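Local coordinates for unsaturated glucuronyl hydrolase (Streptococcus agalactiae, PDB 2ZZR), which hydrolyses unsaturated disaccharides of chondroitin, hyaluronan and heparin, releasing the 4,5-unsaturated uronic acid from its (1->3) or (1->4) glycosidic bond, at residues A[178-181]-A[182-185]; A[193-196]-A[197-201]; A[21-24]-A[25-29]; A[340-343]-A[344-348]; A[319-322]-A[323-327]. All blocks are in the same frame, centred on the assembly; numbering follows the deposited sequence.

Contact 1. Residues A[178-181]-A[182-185]; sequences NIQL and LFFA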
loop_
_atom_site.group_PDB
_atom_site.type_symbol
_atom_site.label_atom_id
_atom_site.label_comp_id
_atom_site.label_asym_id
_atom_site.label_seq_id
_atom_site.Cartn_x
_atom_site.Cartn_y
_atom_site.Cartn_z
ATOM N N ASN A 178 0.485 -7.634 -2.152
ATOM C CA ASN A 178 1.572 -8.490 -2.621
ATOM C C ASN A 178 1.160 -9.535 -3.658
ATOM O O ASN A 178 2.001 -10.053 -4.393
ATOM C CB ASN A 178 2.282 -9.118 -1.420
ATOM C CG ASN A 178 3.094 -8.097 -0.647
ATOM O OD1 ASN A 178 4.240 -7.823 -0.986
ATOM N ND2 ASN A 178 2.492 -7.507 0.381
ATOM N N ILE A 179 -0.137 -9.818 -3.750
ATOM C CA ILE A 179 -0.625 -10.756 -4.770
ATOM C C ILE A 179 -0.676 -10.114 -6.169
ATOM O O ILE A 179 -0.858 -10.803 -7.169
ATOM C CB ILE A 179 -2.000 -11.396 -4.407
ATOM C CG1 ILE A 179 -3.121 -10.350 -4.360
ATOM C CG2 ILE A 179 -1.895 -12.171 -3.085
ATOM C CD1 ILE A 179 -4.543 -10.937 -4.192
ATOM N N GLN A 180 -0.504 -8.800 -6.241
ATOM C CA GLN A 180 -0.485 -8.127 -7.544
ATOM C C GLN A 180 0.691 -8.648 -8.370
ATOM O O GLN A 180 0.581 -8.837 -9.591
ATOM C CB GLN A 180 -0.449 -6.602 -7.386
ATOM C CG GLN A 180 -1.575 -6.030 -6.490
ATOM C CD GLN A 180 -2.959 -6.635 -6.752
ATOM O OE1 GLN A 180 -3.653 -7.056 -5.821
ATOM N NE2 GLN A 180 -3.366 -6.665 -8.009
ATOM N N LEU A 181 1.793 -8.924 -7.675
ATOM C CA LEU A 181 2.975 -9.560 -8.259
ATOM C C LEU A 181 2.611 -10.869 -8.952
ATOM O O LEU A 181 3.126 -11.178 -10.033
ATOM C CB LEU A 181 4.018 -9.808 -7.154
ATOM C CG LEU A 181 5.267 -10.644 -7.452
ATOM C CD1 LEU A 181 6.090 -9.991 -8.562
ATOM C CD2 LEU A 181 6.087 -10.801 -6.184
ATOM N N LEU A 182 1.710 -11.632 -8.333
ATOM C CA LEU A 182 1.277 -12.913 -8.891
ATOM C C LEU A 182 0.389 -12.751 -10.122
ATOM O O LEU A 182 0.514 -13.521 -11.077
ATOM C CB LEU A 182 0.593 -13.773 -7.829
ATOM C CG LEU A 182 1.455 -14.060 -6.600
ATOM C CD1 LEU A 182 0.685 -14.936 -5.630
ATOM C CD2 LEU A 182 2.788 -14.716 -6.986
ATOM N N PHE A 183 -0.496 -11.751 -10.112
ATOM C CA PHE A 183 -1.298 -11.444 -11.301
ATOM C C PHE A 183 -0.399 -11.029 -12.470
ATOM O O PHE A 183 -0.678 -11.386 -13.615
ATOM C CB PHE A 183 -2.338 -10.355 -11.026
ATOM C CG PHE A 183 -3.531 -10.825 -10.212
ATOM C CD1 PHE A 183 -3.878 -10.173 -9.033
ATOM C CD2 PHE A 183 -4.317 -11.899 -10.641
ATOM C CE1 PHE A 183 -4.986 -10.583 -8.282
ATOM C CE2 PHE A 183 -5.426 -12.320 -9.897
ATOM C CZ PHE A 183 -5.760 -11.658 -8.713
ATOM N N PHE A 184 0.668 -10.285 -12.175
ATOM C CA PHE A 184 1.647 -9.899 -13.200
ATOM C C PHE A 184 2.348 -11.134 -13.772
ATOM O O PHE A 184 2.453 -11.290 -14.996
ATOM C CB PHE A 184 2.678 -8.907 -12.644
ATOM C CG PHE A 184 3.782 -8.575 -13.617
ATOM C CD1 PHE A 184 3.597 -7.590 -14.582
ATOM C CD2 PHE A 184 4.994 -9.261 -13.580
ATOM C CE1 PHE A 184 4.610 -7.285 -15.499
ATOM C CE2 PHE A 184 6.013 -8.963 -14.491
ATOM C CZ PHE A 184 5.823 -7.968 -15.443
ATOM N N ALA A 185 2.821 -12.012 -12.888
ATOM C CA ALA A 185 3.488 -13.243 -13.322
ATOM C C ALA A 185 2.573 -14.096 -14.193
ATOM O O ALA A 185 3.023 -14.678 -15.184
ATOM C CB ALA A 185 3.995 -14.036 -12.126
#
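The Ile179 and Phe183 side chains run side by side in the same direction, CD1 of Ile179 reaching to 4.1 Å from CE1 of Phe183. Ile179 can do this because its CG1 branch sits between the backbone N and the carbonyl carbon (chi1 65°), with CD1 carried outward beyond it. The carboxamide of Gln180 lies at the edge of the same ring, near its plane, the two planes 41° apart.

Beneath these side chains the carbonyl O of Ile179 receives two backbone N-H groups: Phe183 N at 3.1 Å, lying in the carbonyl plane, and Leu182 N at 2.9 Å, a weak bond bent to 124°. Phe184 N to Gln180 O and Ala185 N to Leu181 O, each 3.0 Å, continue the winding.

Further out, Leu181 and Phe184 meet helices 115-130 and 133-147, while Phe183 packs on helix 245-262. Asn178 gives ND2 to the carbonyl of Asp174, the probable proton donor, and accepts from Phe117 N; its side chain comes within about 3 Å of that of Asp114, the probable nucleophile. Asn178 thus borders the active site, at the buried join between helix 175-178 and helix 180-189 in the alpha barrel of this glycoside hydrolase family 88 enzyme.

Contact 2. Residues A[193-196]-A[197-201]; sequences KYRQ and VAVNH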
loop_
_atom_site.group_PDB
_atom_site.type_symbol
_atom_site.label_atom_id
_atom_site.label_comp_id
_atom_site.label_asym_id
_atom_site.label_seq_id
_atom_site.Cartn_x
_atom_site.Cartn_y
_atom_site.Cartn_z
ATOM N N LYS A 193 -1.247 -21.138 -12.385
ATOM C CA LYS A 193 -0.993 -21.352 -10.951
ATOM C C LYS A 193 -0.821 -20.030 -10.206
ATOM O O LYS A 193 -1.300 -19.883 -9.086
ATOM C CB LYS A 193 0.219 -22.261 -10.727
ATOM C CG LYS A 193 -0.017 -23.713 -11.139
ATOM C CD LYS A 193 1.271 -24.514 -11.073
ATOM C CE LYS A 193 1.077 -25.920 -11.638
ATOM N NZ LYS A 193 2.388 -26.615 -11.808
ATOM N N TYR A 194 -0.152 -19.074 -10.846
ATOM C CA TYR A 194 0.029 -17.738 -10.275
ATOM C C TYR A 194 -1.320 -17.089 -9.977
ATOM O O TYR A 194 -1.529 -16.528 -8.895
ATOM C CB TYR A 194 0.802 -16.832 -11.231
ATOM C CG TYR A 194 2.255 -17.183 -11.462
ATOM C CD1 TYR A 194 2.719 -17.452 -12.747
ATOM C CD2 TYR A 194 3.174 -17.208 -10.408
ATOM C CE1 TYR A 194 4.060 -17.759 -12.983
ATOM C CE2 TYR A 194 4.523 -17.516 -10.633
ATOM C CZ TYR A 194 4.952 -17.785 -11.928
ATOM O OH TYR A 194 6.275 -18.081 -12.180
ATOM N N ARG A 195 -2.223 -17.154 -10.956
ATOM C CA ARG A 195 -3.541 -16.541 -10.839
ATOM C C ARG A 195 -4.390 -17.260 -9.791
ATOM O O ARG A 195 -5.064 -16.616 -8.990
ATOM C CB ARG A 195 -4.262 -16.518 -12.194
ATOM C CG ARG A 195 -5.591 -15.769 -12.145
ATOM C CD ARG A 195 -6.291 -15.646 -13.495
ATOM N NE ARG A 195 -7.331 -14.618 -13.402
ATOM C CZ ARG A 195 -8.553 -14.821 -12.913
ATOM N NH1 ARG A 195 -8.918 -16.028 -12.487
ATOM N NH2 ARG A 195 -9.418 -13.813 -12.853
ATOM N N GLN A 196 -4.346 -18.592 -9.799
ATOM C CA GLN A 196 -5.094 -19.401 -8.835
ATOM C C GLN A 196 -4.738 -19.056 -7.394
ATOM O O GLN A 196 -5.624 -18.887 -6.564
ATOM C CB GLN A 196 -4.892 -20.896 -9.101
ATOM C CG GLN A 196 -5.591 -21.371 -10.366
ATOM C CD GLN A 196 -5.144 -22.748 -10.843
ATOM O OE1 GLN A 196 -4.073 -23.250 -10.473
ATOM N NE2 GLN A 196 -5.965 -23.361 -11.691
ATOM N N VAL A 197 -3.444 -18.943 -7.108
ATOM C CA VAL A 197 -2.976 -18.560 -5.772
ATOM C C VAL A 197 -3.456 -17.152 -5.399
ATOM O O VAL A 197 -3.960 -16.936 -4.290
ATOM C CB VAL A 197 -1.440 -18.675 -5.661
ATOM C CG1 VAL A 197 -0.916 -17.960 -4.417
ATOM C CG2 VAL A 197 -1.025 -20.132 -5.644
ATOM N N ALA A 198 -3.316 -16.205 -6.328
ATOM C CA ALA A 198 -3.764 -14.829 -6.090
ATOM C C ALA A 198 -5.263 -14.765 -5.784
ATOM O O ALA A 198 -5.696 -14.122 -4.819
ATOM C CB ALA A 198 -3.407 -13.935 -7.279
ATOM N N VAL A 199 -6.053 -15.447 -6.605
ATOM C CA VAL A 199 -7.503 -15.446 -6.440
ATOM C C VAL A 199 -7.916 -16.106 -5.121
ATOM O O VAL A 199 -8.716 -15.538 -4.367
ATOM C CB VAL A 199 -8.192 -16.118 -7.648
ATOM C CG1 VAL A 199 -9.676 -16.337 -7.376
ATOM C CG2 VAL A 199 -7.987 -15.265 -8.889
ATOM N N ASN A 200 -7.361 -17.289 -4.847
ATOM C CA ASN A 200 -7.654 -18.013 -3.604
ATOM C C ASN A 200 -7.296 -17.177 -2.397
ATOM O O ASN A 200 -8.081 -17.080 -1.446
ATOM C CB ASN A 200 -6.907 -19.346 -3.537
ATOM C CG ASN A 200 -7.480 -20.389 -4.476
ATOM O OD1 ASN A 200 -8.520 -20.174 -5.098
ATOM N ND2 ASN A 200 -6.798 -21.526 -4.586
ATOM N N HIS A 201 -6.111 -16.571 -2.445
ATOM C CA HIS A 201 -5.666 -15.700 -1.359
ATOM C C HIS A 201 -6.596 -14.515 -1.187
ATOM O O HIS A 201 -6.912 -14.130 -0.063
ATOM C CB HIS A 201 -4.237 -15.197 -1.552
ATOM C CG HIS A 201 -3.784 -14.313 -0.436
ATOM N ND1 HIS A 201 -3.126 -14.803 0.671
ATOM C CD2 HIS A 201 -3.961 -12.989 -0.215
ATOM C CE1 HIS A 201 -2.886 -13.812 1.511
ATOM N NE2 HIS A 201 -3.386 -12.701 0.999
#
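Val199 lays its CG2 methyl over one face of the Arg195 guanidinium, 3.8 Å above the plane and offset toward the rim, the two side chains crossing at a slant. NH1 of Arg195 is the guanidinium atom nearest that methyl, at 3.8 Å. The arginine stays extended from CG to NE, its CG pointing opposite the backbone N (chi1 -175°), and NH2 is bonded to the carbonyl O of Lys261, which helps to fix the plane against which the methyl rests. The pair is an i, i+4 contact on the regular alpha-helix 192-209: Val199 N meets Arg195 O at 2.8 Å with an N-H...O angle of 166°, and Asn200 N to Gln196 O is 2.9 Å. On the other side of the helix, Val197 brings CG2 to 3.5 Å from Lys193 O, while Val197 and Ala198 pack on Leu182 and Phe183 of helix 180-189. Tyr194 passes the same helix at Ala185 and Thr189, its hydroxyl hydrogen-bonded to Asp144 OD1. Asn200 sets CG 3.2 Å from Gln196 O, but its ND2 is engaged by the hydroxyl of Tyr150.

Contact 3. Residues A[21-24]-A[25-29]; sequences RLLT and KIEVE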
loop_
_atom_site.group_PDB
_atom_site.type_symbol
_atom_site.label_atom_id
_atom_site.label_comp_id
_atom_site.label_asym_id
_atom_site.label_seq_id
_atom_site.Cartn_x
_atom_site.Cartn_y
_atom_site.Cartn_z
ATOM N N ARG A 21 -12.885 22.058 -2.655
ATOM C CA ARG A 21 -12.308 22.457 -3.935
ATOM C C ARG A 21 -11.487 21.304 -4.490
ATOM O O ARG A 21 -10.639 20.749 -3.789
ATOM C CB ARG A 21 -11.385 23.669 -3.766
ATOM C CG ARG A 21 -12.063 24.963 -3.342
ATOM C CD ARG A 21 -11.060 25.878 -2.645
ATOM N NE ARG A 21 -10.661 25.308 -1.356
ATOM C CZ ARG A 21 -9.431 25.350 -0.849
ATOM N NH1 ARG A 21 -9.196 24.791 0.328
ATOM N NH2 ARG A 21 -8.438 25.936 -1.511
ATOM N N LEU A 22 -11.727 20.953 -5.750
ATOM C CA LEU A 22 -10.887 19.968 -6.429
ATOM C C LEU A 22 -9.469 20.502 -6.602
ATOM O O LEU A 22 -9.268 21.697 -6.837
ATOM C CB LEU A 22 -11.481 19.582 -7.792
ATOM C CG LEU A 22 -12.861 18.914 -7.802
ATOM C CD1 LEU A 22 -13.365 18.772 -9.233
ATOM C CD2 LEU A 22 -12.841 17.558 -7.103
ATOM N N LEU A 23 -8.488 19.613 -6.475
ATOM C CA LEU A 23 -7.086 19.960 -6.668
ATOM C C LEU A 23 -6.800 20.347 -8.111
ATOM O O LEU A 23 -7.206 19.650 -9.043
ATOM C CB LEU A 23 -6.178 18.801 -6.251
ATOM C CG LEU A 23 -5.939 18.617 -4.750
ATOM C CD1 LEU A 23 -5.340 17.242 -4.500
ATOM C CD2 LEU A 23 -5.032 19.728 -4.187
ATOM N N THR A 24 -6.101 21.465 -8.288
ATOM C CA THR A 24 -5.763 21.941 -9.621
ATOM C C THR A 24 -4.428 21.383 -10.084
ATOM O O THR A 24 -3.629 20.889 -9.281
ATOM C CB THR A 24 -5.711 23.482 -9.688
ATOM O OG1 THR A 24 -4.595 23.952 -8.923
ATOM C CG2 THR A 24 -7.006 24.095 -9.160
ATOM N N LYS A 25 -4.185 21.475 -11.386
ATOM C CA LYS A 25 -2.938 21.012 -11.961
ATOM C C LYS A 25 -1.724 21.687 -11.316
ATOM O O LYS A 25 -0.748 21.015 -10.985
ATOM C CB LYS A 25 -2.935 21.204 -13.479
ATOM C CG LYS A 25 -1.715 20.621 -14.157
ATOM C CD LYS A 25 -1.744 20.823 -15.654
ATOM C CE LYS A 25 -0.446 20.348 -16.276
ATOM N NZ LYS A 25 -0.331 20.747 -17.705
ATOM N N ILE A 26 -1.790 23.005 -11.125
ATOM C CA ILE A 26 -0.672 23.723 -10.505
ATOM C C ILE A 26 -0.436 23.299 -9.057
ATOM O O ILE A 26 0.710 23.186 -8.631
ATOM C CB ILE A 26 -0.782 25.281 -10.648
ATOM C CG1 ILE A 26 0.530 25.958 -10.233
ATOM C CG2 ILE A 26 -1.945 25.840 -9.848
ATOM C CD1 ILE A 26 1.717 25.590 -11.105
ATOM N N GLU A 27 -1.512 23.038 -8.316
ATOM C CA GLU A 27 -1.391 22.594 -6.920
ATOM C C GLU A 27 -0.678 21.244 -6.830
ATOM O O GLU A 27 0.255 21.076 -6.035
ATOM C CB GLU A 27 -2.756 22.533 -6.236
ATOM C CG GLU A 27 -3.331 23.907 -5.868
ATOM C CD GLU A 27 -4.751 23.831 -5.344
ATOM O OE1 GLU A 27 -5.562 23.059 -5.900
ATOM O OE2 GLU A 27 -5.064 24.550 -4.373
ATOM N N VAL A 28 -1.104 20.294 -7.659
ATOM C CA VAL A 28 -0.480 18.970 -7.696
ATOM C C VAL A 28 0.954 19.043 -8.238
ATOM O O VAL A 28 1.870 18.409 -7.700
ATOM C CB VAL A 28 -1.358 17.949 -8.476
ATOM C CG1 VAL A 28 -0.645 16.609 -8.635
ATOM C CG2 VAL A 28 -2.693 17.764 -7.757
ATOM N N GLU A 29 1.146 19.845 -9.284
ATOM C CA GLU A 29 2.459 20.057 -9.892
ATOM C C GLU A 29 3.476 20.575 -8.873
ATOM O O GLU A 29 4.605 20.088 -8.809
ATOM C CB GLU A 29 2.319 21.077 -11.009
ATOM C CG GLU A 29 3.280 20.940 -12.141
ATOM C CD GLU A 29 2.842 21.794 -13.311
ATOM O OE1 GLU A 29 2.833 23.035 -13.161
ATOM O OE2 GLU A 29 2.489 21.230 -14.364
#
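OE1 of Glu27 accepts the backbone N-H of Thr24 at 2.9 Å in a nearly straight bond (170°), using its anti lone pair, the one away from OE2. In return Thr24 OG1 accepts from Glu27 N at 3.3 Å, and this reciprocal pair makes a capping box at the start of helix 25-46, with Thr24 as N-cap. The geometry depends on both torsions: Thr24 holds OG1 between its backbone N and carbonyl carbon (chi1 68°), facing the first turn, while Glu27 places CG beside its own N and then extends back toward the residue before the helix. The same OE1 lies 3.3 Å from Thr24 OG1, a weak and unsettled hydroxyl contact.

The first regular helical bond follows, Val28 N to Thr24 O at 3.1 Å. Leu23 crosses the Glu27 side chain at about a right angle, with CD2 3.8 Å from OE1, and so adds an apolar neighbour to the carboxylate. OE2 is taken by Arg340 NH1 in a salt bridge, which ties the cap to helix 328-346; the positive partner probably favours the ionised carboxylate. Leu23 and Val28 also rest on helix 376-390, and between themselves they meet at Leu23 CB and Val28 CG2, 3.9 Å apart.

Contact 4. Residues A[340-343]-A[344-348]; sequences RSLI and EQYSN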
loop_
_atom_site.group_PDB
_atom_site.type_symbol
_atom_site.label_atom_id
_atom_site.label_comp_id
_atom_site.label_asym_id
_atom_site.label_seq_id
_atom_site.Cartn_x
_atom_site.Cartn_y
_atom_site.Cartn_z
ATOM N N ARG A 340 -5.459 16.903 -0.660
ATOM C CA ARG A 340 -5.221 18.328 -0.392
ATOM C C ARG A 340 -4.629 18.522 1.005
ATOM O O ARG A 340 -3.634 19.229 1.164
ATOM C CB ARG A 340 -6.498 19.160 -0.531
ATOM C CG ARG A 340 -6.267 20.645 -0.221
ATOM C CD ARG A 340 -7.520 21.493 -0.367
ATOM N NE ARG A 340 -7.973 21.606 -1.754
ATOM C CZ ARG A 340 -7.377 22.339 -2.695
ATOM N NH1 ARG A 340 -6.280 23.034 -2.421
ATOM N NH2 ARG A 340 -7.879 22.373 -3.922
ATOM N N SER A 341 -5.240 17.886 2.004
ATOM C CA SER A 341 -4.741 17.965 3.376
ATOM C C SER A 341 -3.315 17.431 3.503
ATOM O O SER A 341 -2.483 18.037 4.183
ATOM C CB SER A 341 -5.667 17.240 4.344
ATOM O OG SER A 341 -6.831 18.006 4.582
ATOM N N LEU A 342 -3.021 16.310 2.839
ATOM C CA LEU A 342 -1.661 15.782 2.860
ATOM C C LEU A 342 -0.667 16.803 2.297
ATOM O O LEU A 342 0.362 17.086 2.918
ATOM C CB LEU A 342 -1.567 14.445 2.115
ATOM C CG LEU A 342 -2.295 13.250 2.739
ATOM C CD1 LEU A 342 -2.098 12.020 1.874
ATOM C CD2 LEU A 342 -1.830 12.969 4.176
ATOM N N ILE A 343 -0.996 17.369 1.137
ATOM C CA ILE A 343 -0.137 18.343 0.473
ATOM C C ILE A 343 0.070 19.580 1.348
ATOM O O ILE A 343 1.207 20.030 1.540
ATOM C CB ILE A 343 -0.732 18.784 -0.898
ATOM C CG1 ILE A 343 -0.690 17.630 -1.904
ATOM C CG2 ILE A 343 0.025 19.995 -1.460
ATOM C CD1 ILE A 343 -1.599 17.842 -3.114
ATOM N N GLU A 344 -1.026 20.108 1.884
ATOM C CA GLU A 344 -1.013 21.427 2.522
ATOM C C GLU A 344 -0.590 21.407 3.988
ATOM O O GLU A 344 -0.109 22.419 4.511
ATOM C CB GLU A 344 -2.383 22.097 2.391
ATOM C CG GLU A 344 -2.766 22.461 0.962
ATOM C CD GLU A 344 -4.111 23.161 0.857
ATOM O OE1 GLU A 344 -4.823 23.280 1.877
ATOM O OE2 GLU A 344 -4.460 23.590 -0.265
ATOM N N GLN A 345 -0.769 20.270 4.653
ATOM C CA GLN A 345 -0.559 20.218 6.101
ATOM C C GLN A 345 0.467 19.188 6.561
ATOM O O GLN A 345 1.002 19.303 7.671
ATOM C CB GLN A 345 -1.886 19.997 6.841
ATOM C CG GLN A 345 -2.929 21.112 6.666
ATOM C CD GLN A 345 -2.440 22.482 7.127
ATOM O OE1 GLN A 345 -2.634 23.483 6.433
ATOM N NE2 GLN A 345 -1.810 22.533 8.302
ATOM N N TYR A 346 0.743 18.192 5.721
ATOM C CA TYR A 346 1.564 17.056 6.146
ATOM C C TYR A 346 2.826 16.801 5.326
ATOM O O TYR A 346 3.707 16.048 5.754
ATOM C CB TYR A 346 0.700 15.790 6.251
ATOM C CG TYR A 346 -0.336 15.885 7.344
ATOM C CD1 TYR A 346 -0.024 15.518 8.654
ATOM C CD2 TYR A 346 -1.624 16.359 7.081
ATOM C CE1 TYR A 346 -0.966 15.615 9.672
ATOM C CE2 TYR A 346 -2.579 16.460 8.098
ATOM C CZ TYR A 346 -2.236 16.085 9.391
ATOM O OH TYR A 346 -3.156 16.170 10.411
ATOM N N SER A 347 2.925 17.431 4.156
ATOM C CA SER A 347 4.093 17.252 3.300
ATOM C C SER A 347 5.301 18.014 3.844
ATOM O O SER A 347 5.151 19.056 4.496
ATOM C CB SER A 347 3.795 17.671 1.858
ATOM O OG SER A 347 3.488 19.048 1.786
ATOM N N ASN A 348 6.486 17.476 3.571
ATOM C CA ASN A 348 7.746 18.042 4.048
ATOM C C ASN A 348 8.082 19.394 3.429
ATOM O O ASN A 348 8.089 19.547 2.206
ATOM C CB ASN A 348 8.895 17.071 3.776
ATOM C CG ASN A 348 10.253 17.644 4.155
ATOM O OD1 ASN A 348 10.456 18.085 5.281
ATOM N ND2 ASN A 348 11.183 17.636 3.212
#
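Charged groups meet first in the salt bridge from Arg340 NH1 to Glu344 OE2, 2.9 Å long. The acceptor lies in the guanidinium plane, yet the donor reaches OE2 from above the carboxylate, 37° out of its plane, and the two flat groups are turned 60° against each other. Both side chains run alongside, pointing the same way: Arg340 stays extended to CD and bends at chi3 (-68°), which brings NH1 round to the carboxylate. NH1 also bridges Glu27, so one nitrogen is shared between two negative groups, while NH2 bonds Arg21 O.

Among other side-chain polar contacts, the Tyr346 ring turns its edge to Ser341 O, and its hydroxyl binds Asp285 OD2. Ser347 OG, bonded to Lys34 NZ, is modelled very close to Ile343 O, 2.5 Å, so that length is doubtful.

Among backbone bonds, Glu344 N to Arg340 O is 2.8 Å and Gln345 N to Ser341 O 2.9 Å. Leu342 O then takes Tyr346 N from above its carbonyl plane at 3.0 Å, together with a weak bond from Ser347 N at 2.9 Å, consistent with the wider pi-type turn here.

In apolar packing, Leu342 CD2 stands 4.3 Å from Tyr346 CB.

The C-terminal part of helix 328-346 and the residues just after it lie between helix 304-318, met by Leu342 and Tyr346, and helix 376-390, met by Leu342, Ile343 and Ser347.

Contact 5. Residues A[319-322]-A[323-327]; sequences KYLP and EVDPD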
loop_
_atom_site.group_PDB
_atom_site.type_symbol
_atom_site.label_atom_id
_atom_site.label_comp_id
_atom_site.label_asym_id
_atom_site.label_seq_id
_atom_site.Cartn_x
_atom_site.Cartn_y
_atom_site.Cartn_z
ATOM N N LYS A 319 -11.916 4.333 -11.331
ATOM C CA LYS A 319 -11.756 4.003 -12.754
ATOM C C LYS A 319 -12.865 3.061 -13.229
ATOM O O LYS A 319 -13.212 3.051 -14.413
ATOM C CB LYS A 319 -10.401 3.344 -13.024
ATOM C CG LYS A 319 -9.214 4.231 -12.757
ATOM C CD LYS A 319 -7.927 3.454 -12.880
ATOM C CE LYS A 319 -6.721 4.334 -12.569
ATOM N NZ LYS A 319 -5.462 3.532 -12.666
ATOM N N TYR A 320 -13.430 2.295 -12.294
ATOM C CA TYR A 320 -14.353 1.205 -12.611
ATOM C C TYR A 320 -15.763 1.413 -12.082
ATOM O O TYR A 320 -16.724 0.877 -12.642
ATOM C CB TYR A 320 -13.806 -0.120 -12.070
ATOM C CG TYR A 320 -12.416 -0.408 -12.560
ATOM C CD1 TYR A 320 -11.304 -0.183 -11.742
ATOM C CD2 TYR A 320 -12.203 -0.871 -13.858
ATOM C CE1 TYR A 320 -10.016 -0.428 -12.205
ATOM C CE2 TYR A 320 -10.918 -1.115 -14.326
ATOM C CZ TYR A 320 -9.838 -0.894 -13.495
ATOM O OH TYR A 320 -8.573 -1.139 -13.979
ATOM N N LEU A 321 -15.880 2.163 -10.990
ATOM C CA LEU A 321 -17.171 2.329 -10.314
ATOM C C LEU A 321 -18.202 2.918 -11.277
ATOM O O LEU A 321 -17.918 3.922 -11.944
ATOM C CB LEU A 321 -17.014 3.236 -9.092
ATOM C CG LEU A 321 -18.127 3.188 -8.042
ATOM C CD1 LEU A 321 -18.140 1.851 -7.313
ATOM C CD2 LEU A 321 -17.923 4.320 -7.055
ATOM N N PRO A 322 -19.386 2.283 -11.386
ATOM C CA PRO A 322 -20.427 2.852 -12.251
ATOM C C PRO A 322 -20.775 4.311 -11.963
ATOM O O PRO A 322 -20.856 4.734 -10.798
ATOM C CB PRO A 322 -21.644 1.955 -11.971
ATOM C CG PRO A 322 -21.039 0.641 -11.615
ATOM C CD PRO A 322 -19.829 1.012 -10.778
ATOM N N GLU A 323 -21.002 5.067 -13.036
ATOM C CA GLU A 323 -21.428 6.460 -12.937
ATOM C C GLU A 323 -22.708 6.619 -12.119
ATOM O O GLU A 323 -22.924 7.661 -11.507
ATOM C CB GLU A 323 -21.636 7.057 -14.336
ATOM C CG GLU A 323 -20.331 7.434 -15.039
ATOM C CD GLU A 323 -19.608 8.582 -14.356
ATOM O OE1 GLU A 323 -18.484 8.368 -13.856
ATOM O OE2 GLU A 323 -20.166 9.697 -14.310
ATOM N N VAL A 324 -23.548 5.584 -12.120
ATOM C CA VAL A 324 -24.827 5.617 -11.397
ATOM C C VAL A 324 -24.680 5.333 -9.900
ATOM O O VAL A 324 -25.654 5.449 -9.151
ATOM C CB VAL A 324 -25.881 4.642 -11.998
ATOM C CG1 VAL A 324 -26.197 5.021 -13.447
ATOM C CG2 VAL A 324 -25.437 3.183 -11.897
ATOM N N ASP A 325 -23.483 4.948 -9.463
ATOM C CA ASP A 325 -23.273 4.736 -8.027
ATOM C C ASP A 325 -23.450 6.081 -7.320
ATOM O O ASP A 325 -22.744 7.039 -7.635
ATOM C CB ASP A 325 -21.897 4.123 -7.739
ATOM C CG ASP A 325 -21.727 3.737 -6.269
ATOM O OD1 ASP A 325 -21.512 2.545 -5.980
ATOM O OD2 ASP A 325 -21.812 4.631 -5.412
ATOM N N PRO A 326 -24.408 6.164 -6.365
ATOM C CA PRO A 326 -24.761 7.459 -5.780
ATOM C C PRO A 326 -23.631 8.087 -4.960
ATOM O O PRO A 326 -23.688 9.276 -4.646
ATOM C CB PRO A 326 -25.966 7.129 -4.885
ATOM C CG PRO A 326 -25.817 5.697 -4.555
ATOM C CD PRO A 326 -25.197 5.064 -5.783
ATOM N N ASP A 327 -22.611 7.297 -4.646
ATOM C CA ASP A 327 -21.479 7.786 -3.865
ATOM C C ASP A 327 -20.223 8.055 -4.682
ATOM O O ASP A 327 -19.217 8.503 -4.129
ATOM C CB ASP A 327 -21.162 6.812 -2.731
ATOM C CG ASP A 327 -22.193 6.856 -1.613
ATOM O OD1 ASP A 327 -22.885 7.884 -1.455
ATOM O OD2 ASP A 327 -22.310 5.846 -0.902
#
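Leu321 lays both methyls over one face of the Asp325 carboxylate, while Asp327 N meets OD2 near its plane: Leu321 CD1 comes to 3.7 Å from Asp325 OD1 and Leu321 CD2 stands almost directly over Asp325 CG, at 3.9 Å, whereas Asp327 N bonds Asp325 OD2 at 2.9 Å, nearly along its C-O axis. Asp325 carries its CG opposite the backbone N (chi1 -173°), which puts OD2 where it can cap the turn leading into helix 328-346.

A type I beta turn from Pro322 to Asp325 precedes this cap. It is closed by Asp325 N to Pro322 O, 3.0 Å, with the donor well above the carbonyl plane (59° out of it). Across the turn Pro322 CB touches Val324 CG2 at 4.0 Å.

OD1 makes a salt bridge with Lys272 of helix 265-280, where Leu321 also packs, on Ile268. The buried carboxylate therefore serves both to cap the turn ahead of the helix and to pair with Lys272, and the lysine would probably favour its ionised form.

Along the chain the order is contacts 3, 1, 2, 5, 4. Contacts 1 and 2 lie on the successive helices 180-189 and 192-209, centres about 9 Å apart, and touch where Phe183 CZ packs 3.6 Å from Ala198 CB. Contacts 3 and 4, about 12 Å apart between centres, join the start of helix 25-46 to the end of helix 328-346, through Arg340. Contacts 2 and 4 lie about 37 Å from centre to centre, on opposite sides of the chain's centre. Contact 5 leads into helix 328-346, at whose far end contact 4 lies. One pair joins consecutive helices, the other helices far apart in sequence; contact 1 borders the probable catalytic residues Asp114 and Asp174.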